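Local atomic coordinates of beta-alanyl-CoA:ammonia lyase 2 (Clostridium propionicum, PDB entry 4MTU), a protein that probably catalyses the reversible elimination of ammonia from beta-alanyl-CoA, giving acryloyl-CoA, and binds zinc. Residues W33-G37 with K86-W90. Sequence-based numbering, arbitrary orientation.
Sequences WGDVG and KFEAW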
ATOM      1  N   TRP A  33     -12.024  -6.018  11.482  1.00 10.47           N
ATOM      2  CA  TRP A  33     -12.807  -7.088  12.148  1.00 10.53           C
ATOM      3  C   TRP A  33     -12.346  -8.468  11.661  1.00 10.48           C
ATOM      4  O   TRP A  33     -12.372  -9.409  12.470  1.00 11.05           O
ATOM      5  CB  TRP A  33     -14.263  -6.883  11.875  1.00 10.77           C
ATOM      6  CG  TRP A  33     -14.897  -5.747  12.648  1.00 10.47           C
ATOM      7  CD1 TRP A  33     -14.459  -5.190  13.809  1.00 10.90           C
ATOM      8  CD2 TRP A  33     -16.117  -5.084  12.298  1.00 10.71           C
ATOM      9  NE1 TRP A  33     -15.331  -4.193  14.225  1.00 11.38           N
ATOM     10  CE2 TRP A  33     -16.363  -4.125  13.287  1.00 11.19           C
ATOM     11  CE3 TRP A  33     -16.987  -5.196  11.210  1.00 11.65           C
ATOM     12  CZ2 TRP A  33     -17.505  -3.282  13.269  1.00 11.58           C
ATOM     13  CZ3 TRP A  33     -18.081  -4.380  11.172  1.00 12.33           C
ATOM     14  CH2 TRP A  33     -18.337  -3.421  12.189  1.00 12.02           C
ATOM     15  N   GLY A  34     -11.921  -8.602  10.411  1.00 10.74           N
ATOM     16  CA  GLY A  34     -11.389  -9.877   9.978  1.00 10.59           C
ATOM     17  C   GLY A  34     -10.173 -10.282  10.819  1.00 10.72           C
ATOM     18  O   GLY A  34     -10.031 -11.452  11.203  1.00 11.66           O
ATOM     19  N   ASP A  35      -9.295  -9.317  11.101  1.00 10.38           N
ATOM     20  CA  ASP A  35      -8.094  -9.598  11.901  1.00 10.52           C
ATOM     21  C   ASP A  35      -8.429  -9.845  13.374  1.00 10.03           C
ATOM     22  O   ASP A  35      -7.806 -10.673  14.028  1.00 10.58           O
ATOM     23  CB  ASP A  35      -7.087  -8.495  11.748  1.00 11.40           C
ATOM     24  CG  ASP A  35      -6.460  -8.343  10.390  1.00 13.41           C
ATOM     25  OD1 ASP A  35      -6.733  -9.221   9.503  1.00 14.89           O
ATOM     26  OD2 ASP A  35      -5.682  -7.359  10.235  1.00 15.41           O
ATOM     27  N   VAL A  36      -9.444  -9.134  13.911  1.00 10.12           N
ATOM     28  CA  VAL A  36      -9.928  -9.399  15.261  1.00 10.37           C
ATOM     29  C   VAL A  36     -10.467 -10.827  15.351  1.00 10.36           C
ATOM     30  O   VAL A  36     -10.179 -11.579  16.281  1.00 11.20           O
ATOM     31  CB  VAL A  36     -11.022  -8.364  15.668  1.00 10.96           C
ATOM     32  CG1 VAL A  36     -11.649  -8.732  16.990  1.00 12.39           C
ATOM     33  CG2 VAL A  36     -10.414  -6.967  15.757  1.00 11.51           C
ATOM     34  N   GLY A  37     -11.303 -11.190  14.374  1.00 10.65           N
ATOM     35  CA  GLY A  37     -11.850 -12.545  14.324  1.00 10.93           C
ATOM     36  C   GLY A  37     -10.728 -13.597  14.249  1.00 10.69           C
ATOM     37  O   GLY A  37     -10.804 -14.636  14.926  1.00 11.10           O
ATOM     38  N   LYS A  86     -19.282 -11.276  17.720  1.00 12.79           N
ATOM     39  CA  LYS A  86     -19.808  -9.895  17.657  1.00 13.35           C
ATOM     40  C   LYS A  86     -18.664  -8.950  17.590  1.00 12.22           C
ATOM     41  O   LYS A  86     -17.613  -9.158  18.195  1.00 13.00           O
ATOM     42  CB  LYS A  86     -20.704  -9.591  18.839  1.00 18.17           C
ATOM     43  CG  LYS A  86     -21.972 -10.485  18.833  1.00 27.93           C
ATOM     44  CD  LYS A  86     -23.239  -9.648  18.821  1.00 55.04           C
ATOM     45  N   PHE A  87     -18.902  -7.834  16.862  1.00 11.81           N
ATOM     46  CA  PHE A  87     -17.854  -6.852  16.601  1.00 11.28           C
ATOM     47  C   PHE A  87     -18.428  -5.434  16.790  1.00 11.75           C
ATOM     48  O   PHE A  87     -19.607  -5.150  16.527  1.00 12.04           O
ATOM     49  CB  PHE A  87     -17.356  -6.958  15.168  1.00 11.79           C
ATOM     50  CG  PHE A  87     -16.769  -8.316  14.839  1.00 11.81           C
ATOM     51  CD1 PHE A  87     -15.456  -8.603  15.152  1.00 12.11           C
ATOM     52  CD2 PHE A  87     -17.536  -9.305  14.245  1.00 13.11           C
ATOM     53  CE1 PHE A  87     -14.903  -9.842  14.862  1.00 13.24           C
ATOM     54  CE2 PHE A  87     -16.987 -10.537  13.964  1.00 14.54           C
ATOM     55  CZ  PHE A  87     -15.657 -10.796  14.269  1.00 13.90           C
ATOM     56  N   GLU A  88     -17.564  -4.528  17.192  1.00 11.83           N
ATOM     57  CA  GLU A  88     -17.843  -3.113  17.316  1.00 11.72           C
ATOM     58  C   GLU A  88     -16.635  -2.294  16.836  1.00 11.25           C
ATOM     59  O   GLU A  88     -15.493  -2.778  16.862  1.00 11.70           O
ATOM     60  CB  GLU A  88     -18.142  -2.696  18.752  1.00 13.26           C
ATOM     61  CG  GLU A  88     -19.277  -3.419  19.399  1.00 15.23           C
ATOM     62  CD  GLU A  88     -19.447  -3.124  20.885  1.00 18.38           C
ATOM     63  OE1 GLU A  88     -18.485  -2.636  21.531  1.00 20.52           O
ATOM     64  OE2 GLU A  88     -20.570  -3.400  21.387  1.00 22.22           O
ATOM     65  N   ALA A  89     -16.885  -1.055  16.420  1.00 11.29           N
ATOM     66  CA  ALA A  89     -15.824  -0.119  16.066  1.00 11.17           C
ATOM     67  C   ALA A  89     -16.138   1.207  16.759  1.00 11.15           C
ATOM     68  O   ALA A  89     -17.284   1.674  16.702  1.00 12.25           O
ATOM     69  CB  ALA A  89     -15.742   0.084  14.571  1.00 12.12           C
ATOM     70  N   TRP A  90     -15.138   1.785  17.401  1.00 11.39           N
ATOM     71  CA  TRP A  90     -15.266   2.975  18.237  1.00 11.56           C
ATOM     72  C   TRP A  90     -14.179   3.987  17.886  1.00 11.15           C
ATOM     73  O   TRP A  90     -13.018   3.632  17.730  1.00 13.38           O
ATOM     74  CB  TRP A  90     -15.056   2.608  19.702  1.00 12.99           C
ATOM     75  CG  TRP A  90     -16.087   1.678  20.260  1.00 13.24           C
ATOM     76  CD1 TRP A  90     -16.053   0.339  20.372  1.00 14.40           C
ATOM     77  CD2 TRP A  90     -17.362   2.100  20.811  1.00 14.15           C
ATOM     78  NE1 TRP A  90     -17.235  -0.124  20.988  1.00 16.07           N
ATOM     79  CE2 TRP A  90     -18.027   0.928  21.247  1.00 15.87           C
ATOM     80  CE3 TRP A  90     -17.975   3.359  20.991  1.00 15.79           C
ATOM     81  CZ2 TRP A  90     -19.280   1.015  21.831  1.00 17.14           C
ATOM     82  CZ3 TRP A  90     -19.236   3.436  21.579  1.00 16.90           C
ATOM     83  CH2 TRP A  90     -19.870   2.239  21.993  1.00 18.10           C
TER
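W33 and F87 pack against each other where helix 27-45, the sausage of the hot dog fold, lies on the antiparallel sheet that wraps it. The short segments 33-37 and 86-90 run at 134° to each other, their axes approaching to 9.6 Å, and the tight part of the contact centres on this aromatic pair, with CZ2 of W33 also packing on CB of A89 at 4.0 Å. Each residue sets its CB over the other's ring: CB of F87 stands 3.4 Å from the centroid of the five-membered ring of W33, almost on its normal, while CB of W33 covers a face of the F87 ring at a longer 4.3 Å from its centroid. The ring planes themselves stay oblique, 33° apart. In F87 a chi1 of -60° puts CG anti to the carbonyl carbon and turns the phenyl group along the helix, where CE1 lies 3.5 Å from O of W33 and the ring edge meets N of G37 and CG1 of V36. Y54, I57 and A118 also pack on the buried W33 side chain. The other face of the strand is the more open side: the CB of E88 points away from the helix, E88 and W90 are partly exposed, and NE1 of W90 donates to OE1 of E88. The E88 backbone nevertheless serves the buried indole. NE1 of W33 donates to O of E88 at 3.0 Å with a nearly straight N-H...O angle of 164°, and the oxygen lies close to the indole plane although the donor stands well above the carbonyl plane.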